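PP1b (Porcine reproductive and respiratory syndrome virus, PDB 6JDR) probably unwinds RNA and DNA duplexes with 5' to 3' polarity using ATP hydrolysis, as the zinc-binding helicase part of the viral replicase polyprotein. Local coordinates at residues R5-Y16 against L22-H32; I329-A337 against L352-R363. The protein carries 1 engineered substitution. All blocks are in the same frame, centred on the assembly; numbering follows the deposited sequence.

Interaction 1. Residues R5-Y16 against L22-H32; sequences RMCGYCGAPAPY and LDVCVYHTHFH. With ZN (zinc ion), chain C; ZN (zinc ion), chain B.
C7 and C10 of 5-16 share a zinc ion with C25 and H28 of 22-32, forming a three-cysteine, one-histidine site in the N-terminal zinc-binding domain. H28 ND1 holds the ion at 2.1 Å. C7 SG, anti to its backbone N (chi1 -179°), also accepts a bond from C25 N at 3.5 Å.

Y9 covers one face of the H28 imidazole. Its CB stands over the ring centre, and the rings stack offset with planes 29° apart. L22 CD2 lies over one face of the Y9 ring. Y9 OH accepts a nearly straight bond from H32 ND1 at 2.7 Å, in the imidazole plane, and also bonds D65.

Two short strands pair antiparallel beside the site, where V24 N donates to Y16 O at 2.9 Å. G8 N reaches D23 O at 2.7 Å. At the outer end R5 NH1 meets the syn lone pair of D23 OD2 at 3.2 Å, while R94 salt-bridges D23 OD1.

H32 NE2 binds a second zinc ion with C20, H34 and C35. H32 is thus fixed at both ring nitrogens, and Y9 links the two metal sites. The N-H...S bond to C7 probably eases the negative charge on its metal-bound sulfur.

Interaction 2. Residues I329-A337 against L352-R363; sequences ITIDSSQGA and LNRQRALVAITR
I331 sets CG2 anti to its backbone N and CG1 beside that N (chi1 -64°), which lays both branches against helix 354-361. V359 in turn has CG1 anti to its own N (chi1 174°), facing the 331-335 segment. The two side chains run antiparallel, alongside each other. I331 CG2 comes 3.7 Å from V359 CB and also lies against the carbonyl of R356. I331 CD1 reaches further and touches A360 CB at 4.1 Å, with L352 CD1 next to it. V359 CG1 packs on I331 O, on S334 OG and on Q335 CG. L344 of strand 342-345 touches both I331 and A360, closing this apolar patch toward the sheet.

A salt bridge lies at one end. The R356 chain runs extended from CG to NE and brings NH1 to D332 OD1 at 2.7 Å. The carboxylate meets the edge of the guanidinium, and the two planes are only 15° apart.

R363 works at the other end with a bent chain. R363 CD lies 3.4 Å from S334 O, and R363 NH1 makes a weak bond to A337 O at 3.1 Å. R363 NH2 bonds T362 OG1 at 2.8 Å in the guanidinium plane, which limits rotation of the group. T362 OG1 itself donates to L358 O.

S334 OG and S334 N both bond I331 O, from the same face of its plane. A type I turn at 332-335 overlaps a type II turn at 334-337. N353 caps the helix start through its bond from R356 N.

The sequences DSSQGA and VAITR resemble motifs V and VI of superfamily 1 helicases. The helix between parallel strands 342-345 and 367-371 belongs to a beta-alpha-beta crossover, consistent with the second RecA-like domain.

How the interactions relate
Interaction 1 comes first along the chain and closes before interaction 2 opens. Their centres are 61 Å apart, and their nearest atoms about 42 Å. They share no sheet or helix and lie on opposite sides of the centre of the chain. Interaction 1 belongs to the N-terminal zinc-binding domain, with its small pair of strands 16-17 and 23-24. Interaction 2 joins the end of edge strand 329-330 to helix 354-361, which packs beside the five-stranded parallel sheet of the helicase core. Between them in sequence comes the other parallel sheet, with the P-loop-like segment after strand 145-148. The two contacts therefore lie in separate modules, one built on metal and one on a RecA-like sheet.

Interaction 1. Residues R5-Y16 against L22-H32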
# COMPACT_ATOMS: atom_id res chain seq x y z
N ARG A 5 31.10 -0.15 -11.25
CA ARG A 5 29.70 0.27 -11.21
C ARG A 5 28.90 -0.40 -12.32
O ARG A 5 29.44 -0.78 -13.36
CB ARG A 5 29.62 1.79 -11.34
CG ARG A 5 30.18 2.52 -10.13
CD ARG A 5 30.54 3.96 -10.44
NE ARG A 5 30.91 4.69 -9.24
CZ ARG A 5 30.04 5.18 -8.35
NH1 ARG A 5 28.73 5.02 -8.51
NH2 ARG A 5 30.49 5.83 -7.28
N MET A 6 27.59 -0.53 -12.09
CA MET A 6 26.68 -1.13 -13.05
C MET A 6 25.75 -0.07 -13.65
O MET A 6 25.43 0.92 -13.01
CB MET A 6 25.86 -2.24 -12.38
CG MET A 6 26.69 -3.25 -11.58
SD MET A 6 28.02 -4.03 -12.52
CE MET A 6 27.26 -5.58 -12.99
N CYS A 7 25.31 -0.31 -14.88
CA CYS A 7 24.46 0.62 -15.62
C CYS A 7 23.10 0.79 -14.95
O CYS A 7 22.48 -0.18 -14.54
CB CYS A 7 24.27 0.13 -17.06
SG CYS A 7 23.26 1.21 -18.11
N GLY A 8 22.65 2.04 -14.85
CA GLY A 8 21.35 2.36 -14.25
C GLY A 8 20.17 1.91 -15.09
O GLY A 8 19.07 1.73 -14.56
N TYR A 9 20.38 1.73 -16.39
CA TYR A 9 19.33 1.23 -17.29
C TYR A 9 19.28 -0.30 -17.27
O TYR A 9 18.25 -0.89 -16.93
CB TYR A 9 19.57 1.68 -18.73
CG TYR A 9 19.40 3.16 -18.99
CD1 TYR A 9 18.15 3.76 -18.90
CD2 TYR A 9 20.49 3.96 -19.35
CE1 TYR A 9 17.98 5.12 -19.15
CE2 TYR A 9 20.33 5.31 -19.61
CZ TYR A 9 19.08 5.88 -19.51
OH TYR A 9 18.92 7.23 -19.75
N CYS A 10 20.40 -0.93 -17.63
CA CYS A 10 20.44 -2.36 -17.95
C CYS A 10 21.29 -3.23 -17.02
O CYS A 10 21.29 -4.45 -17.16
CB CYS A 10 20.97 -2.54 -19.37
SG CYS A 10 22.71 -2.08 -19.56
N GLY A 11 22.01 -2.62 -16.08
CA GLY A 11 22.82 -3.38 -15.13
C GLY A 11 24.17 -3.87 -15.63
O GLY A 11 24.92 -4.49 -14.86
N ALA A 12 24.51 -3.61 -16.89
CA ALA A 12 25.82 -3.98 -17.43
C ALA A 12 26.91 -3.11 -16.80
O ALA A 12 26.61 -2.09 -16.19
CB ALA A 12 25.82 -3.81 -18.94
N PRO A 13 28.19 -3.52 -16.92
CA PRO A 13 29.30 -2.70 -16.39
C PRO A 13 29.29 -1.27 -16.93
O PRO A 13 29.09 -1.07 -18.13
CB PRO A 13 30.55 -3.46 -16.85
CG PRO A 13 30.10 -4.88 -16.95
CD PRO A 13 28.69 -4.81 -17.45
N ALA A 14 29.52 -0.30 -16.05
CA ALA A 14 29.32 1.12 -16.37
C ALA A 14 30.57 1.95 -16.11
O ALA A 14 30.78 2.42 -14.99
CB ALA A 14 28.15 1.67 -15.57
N PRO A 15 31.41 2.15 -17.13
CA PRO A 15 32.58 3.01 -16.96
C PRO A 15 32.26 4.51 -17.01
O PRO A 15 33.06 5.31 -16.54
CB PRO A 15 33.50 2.61 -18.12
CG PRO A 15 32.67 1.82 -19.08
CD PRO A 15 31.31 1.59 -18.49
N TYR A 16 31.11 4.87 -17.58
CA TYR A 16 30.75 6.28 -17.74
C TYR A 16 29.51 6.63 -16.93
O TYR A 16 28.88 5.76 -16.32
CB TYR A 16 30.54 6.59 -19.22
CG TYR A 16 31.77 6.26 -20.03
CD1 TYR A 16 32.82 7.17 -20.13
CD2 TYR A 16 31.93 5.02 -20.63
CE1 TYR A 16 33.97 6.87 -20.84
CE2 TYR A 16 33.07 4.70 -21.34
CZ TYR A 16 34.09 5.63 -21.44
OH TYR A 16 35.23 5.34 -22.15
N LEU A 22 23.61 9.35 -13.28
CA LEU A 22 23.26 7.99 -13.69
C LEU A 22 24.46 7.27 -14.29
O LEU A 22 25.03 7.74 -15.27
CB LEU A 22 22.11 8.02 -14.71
CG LEU A 22 21.43 6.69 -15.02
CD1 LEU A 22 20.58 6.21 -13.86
CD2 LEU A 22 20.59 6.81 -16.28
N ASP A 23 24.85 6.14 -13.69
CA ASP A 23 25.88 5.27 -14.26
C ASP A 23 25.37 4.61 -15.53
O ASP A 23 24.26 4.08 -15.55
CB ASP A 23 26.27 4.16 -13.28
CG ASP A 23 27.03 4.68 -12.08
OD1 ASP A 23 27.90 5.57 -12.26
OD2 ASP A 23 26.78 4.19 -10.96
N VAL A 24 26.18 4.63 -16.59
CA VAL A 24 25.77 4.05 -17.87
C VAL A 24 26.88 3.22 -18.50
O VAL A 24 28.07 3.50 -18.35
CB VAL A 24 25.31 5.14 -18.87
CG1 VAL A 24 23.97 5.72 -18.44
CG2 VAL A 24 26.35 6.24 -19.02
N CYS A 25 26.45 2.18 -19.22
CA CYS A 25 27.35 1.34 -19.99
C CYS A 25 27.62 2.01 -21.33
O CYS A 25 27.00 3.02 -21.67
CB CYS A 25 26.72 -0.04 -20.21
SG CYS A 25 25.21 0.00 -21.20
N VAL A 26 28.54 1.42 -22.09
CA VAL A 26 28.98 1.98 -23.37
C VAL A 26 27.79 2.21 -24.31
O VAL A 26 27.71 3.25 -24.97
CB VAL A 26 30.03 1.05 -24.03
CG1 VAL A 26 30.31 1.45 -25.48
CG2 VAL A 26 31.32 1.05 -23.23
N TYR A 27 26.88 1.25 -24.36
CA TYR A 27 25.71 1.36 -25.23
C TYR A 27 24.85 2.57 -24.85
O TYR A 27 24.50 3.37 -25.71
CB TYR A 27 24.88 0.07 -25.16
CG TYR A 27 23.64 0.10 -26.02
CD1 TYR A 27 23.73 0.05 -27.41
CD2 TYR A 27 22.37 0.19 -25.45
CE1 TYR A 27 22.59 0.08 -28.21
CE2 TYR A 27 21.23 0.22 -26.23
CZ TYR A 27 21.35 0.17 -27.61
OH TYR A 27 20.22 0.20 -28.39
N HIS A 28 24.54 2.70 -23.57
CA HIS A 28 23.62 3.74 -23.10
C HIS A 28 24.21 5.14 -23.01
O HIS A 28 23.50 6.09 -22.67
CB HIS A 28 23.01 3.34 -21.76
CG HIS A 28 21.95 2.30 -21.88
ND1 HIS A 28 22.14 1.00 -21.50
CD2 HIS A 28 20.68 2.38 -22.35
CE1 HIS A 28 21.03 0.31 -21.72
NE2 HIS A 28 20.13 1.12 -22.24
N THR A 29 25.50 5.30 -23.31
CA THR A 29 26.10 6.63 -23.43
C THR A 29 25.44 7.47 -24.52
O THR A 29 25.57 8.69 -24.52
CB THR A 29 27.62 6.56 -23.73
OG1 THR A 29 27.85 5.68 -24.83
CG2 THR A 29 28.40 6.06 -22.52
N HIS A 30 24.75 6.83 -25.46
CA HIS A 30 24.20 7.53 -26.63
C HIS A 30 22.66 7.58 -26.67
O HIS A 30 22.09 7.95 -27.69
CB HIS A 30 24.75 6.88 -27.91
CG HIS A 30 26.17 7.27 -28.23
ND1 HIS A 30 27.22 7.03 -27.37
CD2 HIS A 30 26.70 7.86 -29.32
CE1 HIS A 30 28.34 7.47 -27.92
NE2 HIS A 30 28.05 7.98 -29.10
N PHE A 31 22.00 7.21 -25.57
CA PHE A 31 20.53 7.23 -25.52
C PHE A 31 20.01 7.98 -24.29
O PHE A 31 18.96 7.63 -23.73
CB PHE A 31 19.98 5.80 -25.56
CG PHE A 31 20.36 5.04 -26.80
CD1 PHE A 31 19.59 5.13 -27.95
CD2 PHE A 31 21.49 4.23 -26.81
CE1 PHE A 31 19.93 4.43 -29.09
CE2 PHE A 31 21.84 3.53 -27.96
CZ PHE A 31 21.06 3.62 -29.10
N HIS A 32 20.73 9.02 -23.88
CA HIS A 32 20.36 9.83 -22.72
C HIS A 32 20.36 11.31 -23.12
O HIS A 32 21.36 12.00 -22.98
CB HIS A 32 21.34 9.58 -21.58
CG HIS A 32 20.95 10.21 -20.29
ND1 HIS A 32 20.18 9.57 -19.34
CD2 HIS A 32 21.23 11.43 -19.77
CE1 HIS A 32 20.00 10.37 -18.30
NE2 HIS A 32 20.64 11.50 -18.54
ZN ZN C . 23.24 -0.04 -20.02
ZN ZN B . 20.58 13.21 -17.24
O HOH W 1 30.28 5.00 -13.79

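Interaction 2. Residues I329-A337 against L352-R363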
# COMPACT_ATOMS: atom_id res chain seq x y z
N ILE A 329 -35.73 -22.89 7.48
CA ILE A 329 -35.69 -23.04 6.02
C ILE A 329 -34.35 -23.60 5.57
O ILE A 329 -33.37 -23.59 6.32
CB ILE A 329 -35.93 -21.69 5.31
CG1 ILE A 329 -34.88 -20.65 5.75
CG2 ILE A 329 -37.34 -21.19 5.61
CD1 ILE A 329 -34.95 -19.35 4.98
N THR A 330 -34.30 -24.09 4.34
CA THR A 330 -33.04 -24.54 3.76
C THR A 330 -32.16 -23.34 3.44
O THR A 330 -32.63 -22.20 3.34
CB THR A 330 -33.23 -25.35 2.47
OG1 THR A 330 -33.93 -24.56 1.50
CG2 THR A 330 -33.99 -26.64 2.75
N ILE A 331 -30.87 -23.62 3.27
CA ILE A 331 -29.92 -22.60 2.85
C ILE A 331 -30.22 -22.17 1.41
O ILE A 331 -30.05 -21.00 1.07
CB ILE A 331 -28.47 -23.10 2.98
CG1 ILE A 331 -28.13 -23.38 4.45
CG2 ILE A 331 -27.49 -22.08 2.42
CD1 ILE A 331 -26.97 -24.33 4.65
N ASP A 332 -30.67 -23.11 0.58
CA ASP A 332 -31.07 -22.79 -0.79
C ASP A 332 -32.26 -21.83 -0.85
O ASP A 332 -32.33 -20.98 -1.73
CB ASP A 332 -31.41 -24.07 -1.56
CG ASP A 332 -30.20 -24.96 -1.78
OD1 ASP A 332 -29.26 -24.91 -0.95
OD2 ASP A 332 -30.19 -25.72 -2.77
N SER A 333 -33.19 -21.97 0.10
CA SER A 333 -34.37 -21.10 0.17
C SER A 333 -34.06 -19.72 0.74
O SER A 333 -34.86 -18.80 0.58
CB SER A 333 -35.46 -21.76 1.02
OG SER A 333 -35.85 -23.00 0.47
N SER A 334 -32.91 -19.58 1.40
CA SER A 334 -32.51 -18.32 2.02
C SER A 334 -31.80 -17.35 1.07
O SER A 334 -31.43 -16.25 1.48
CB SER A 334 -31.59 -18.60 3.21
OG SER A 334 -30.39 -19.21 2.79
N GLN A 335 -31.61 -17.76 -0.19
CA GLN A 335 -30.89 -16.94 -1.17
C GLN A 335 -31.65 -15.65 -1.48
O GLN A 335 -32.84 -15.68 -1.79
CB GLN A 335 -30.64 -17.72 -2.45
CG GLN A 335 -29.70 -18.91 -2.28
CD GLN A 335 -29.54 -19.74 -3.54
OE1 GLN A 335 -29.70 -19.23 -4.65
NE2 GLN A 335 -29.21 -21.01 -3.37
N GLY A 336 -30.94 -14.52 -1.40
CA GLY A 336 -31.55 -13.21 -1.60
C GLY A 336 -32.37 -12.73 -0.42
O GLY A 336 -33.24 -11.87 -0.58
N ALA A 337 -32.11 -13.28 0.77
CA ALA A 337 -32.78 -12.87 1.99
C ALA A 337 -31.74 -12.41 3.02
O ALA A 337 -30.62 -12.90 3.03
CB ALA A 337 -33.61 -14.01 2.55
N LEU A 352 -22.50 -30.11 3.90
CA LEU A 352 -22.14 -28.72 3.65
C LEU A 352 -21.02 -28.58 2.64
O LEU A 352 -19.95 -29.16 2.82
CB LEU A 352 -21.73 -28.07 4.98
CG LEU A 352 -21.69 -26.55 5.07
CD1 LEU A 352 -23.08 -25.95 4.86
CD2 LEU A 352 -21.13 -26.15 6.42
N ASN A 353 -21.27 -27.82 1.57
CA ASN A 353 -20.23 -27.47 0.60
C ASN A 353 -19.95 -25.96 0.62
O ASN A 353 -20.58 -25.23 1.38
CB ASN A 353 -20.62 -27.94 -0.82
CG ASN A 353 -21.80 -27.18 -1.39
OD1 ASN A 353 -22.07 -26.03 -1.03
ND2 ASN A 353 -22.51 -27.81 -2.31
N ARG A 354 -19.00 -25.51 -0.20
CA ARG A 354 -18.64 -24.09 -0.29
C ARG A 354 -19.83 -23.20 -0.63
O ARG A 354 -20.09 -22.22 0.06
CB ARG A 354 -17.52 -23.85 -1.31
CG ARG A 354 -16.17 -23.51 -0.70
CD ARG A 354 -16.06 -22.03 -0.35
NE ARG A 354 -15.19 -21.79 0.80
CZ ARG A 354 -14.92 -20.59 1.33
NH1 ARG A 354 -15.44 -19.48 0.80
NH2 ARG A 354 -14.13 -20.49 2.39
N GLN A 355 -20.54 -23.54 -1.71
CA GLN A 355 -21.66 -22.72 -2.17
C GLN A 355 -22.70 -22.52 -1.07
O GLN A 355 -23.08 -21.38 -0.78
CB GLN A 355 -22.30 -23.34 -3.41
N ARG A 356 -23.15 -23.62 -0.46
CA ARG A 356 -24.13 -23.58 0.63
C ARG A 356 -23.61 -22.82 1.85
O ARG A 356 -24.33 -22.04 2.46
CB ARG A 356 -24.50 -25.00 1.09
CG ARG A 356 -25.27 -25.84 0.09
CD ARG A 356 -25.76 -27.13 0.74
NE ARG A 356 -26.00 -28.19 -0.25
CZ ARG A 356 -27.03 -28.24 -1.09
NH1 ARG A 356 -27.96 -27.28 -1.10
NH2 ARG A 356 -27.14 -29.25 -1.94
N ALA A 357 -22.35 -23.08 2.21
CA ALA A 357 -21.74 -22.42 3.36
C ALA A 357 -21.58 -20.92 3.12
O ALA A 357 -21.78 -20.12 4.03
CB ALA A 357 -20.39 -23.05 3.68
N LEU A 358 -21.24 -20.54 1.89
CA LEU A 358 -21.12 -19.13 1.53
C LEU A 358 -22.45 -18.41 1.68
O LEU A 358 -22.50 -17.28 2.17
CB LEU A 358 -20.60 -18.98 0.10
CG LEU A 358 -20.48 -17.55 -0.44
CD1 LEU A 358 -19.67 -16.66 0.50
CD2 LEU A 358 -19.86 -17.55 -1.83
N VAL A 359 -23.53 -19.07 1.27
CA VAL A 359 -24.86 -18.47 1.39
C VAL A 359 -25.25 -18.35 2.85
O VAL A 359 -25.75 -17.31 3.27
CB VAL A 359 -25.93 -19.28 0.62
CG1 VAL A 359 -27.32 -18.72 0.88
CG2 VAL A 359 -25.64 -19.27 -0.87
N ALA A 360 -24.99 -19.39 3.63
CA ALA A 360 -25.37 -19.43 5.05
C ALA A 360 -24.67 -18.38 5.91
O ALA A 360 -25.28 -17.77 6.78
CB ALA A 360 -25.12 -20.82 5.62
N ILE A 361 -23.38 -18.17 5.65
CA ILE A 361 -22.58 -17.22 6.41
C ILE A 361 -22.93 -15.77 6.07
O ILE A 361 -22.77 -14.88 6.91
CB ILE A 361 -21.07 -17.46 6.16
CG1 ILE A 361 -20.66 -18.85 6.69
CG2 ILE A 361 -20.21 -16.38 6.80
CD1 ILE A 361 -20.99 -19.09 8.15
N THR A 362 -23.43 -15.53 4.86
CA THR A 362 -23.68 -14.17 4.38
C THR A 362 -25.14 -13.71 4.48
O THR A 362 -25.52 -12.71 3.87
CB THR A 362 -23.21 -14.03 2.92
OG1 THR A 362 -23.90 -14.99 2.10
CG2 THR A 362 -21.71 -14.24 2.81
N ARG A 363 -25.97 -14.42 5.25
CA ARG A 363 -27.35 -14.00 5.49
C ARG A 363 -27.46 -13.04 6.67
O ARG A 363 -28.26 -12.11 6.64
CB ARG A 363 -28.26 -15.21 5.76
CG ARG A 363 -28.30 -16.28 4.68
CD ARG A 363 -28.61 -15.70 3.31
NE ARG A 363 -27.41 -15.19 2.64
CZ ARG A 363 -27.42 -14.39 1.57
NH1 ARG A 363 -28.56 -13.98 1.03
NH2 ARG A 363 -26.27 -13.99 1.04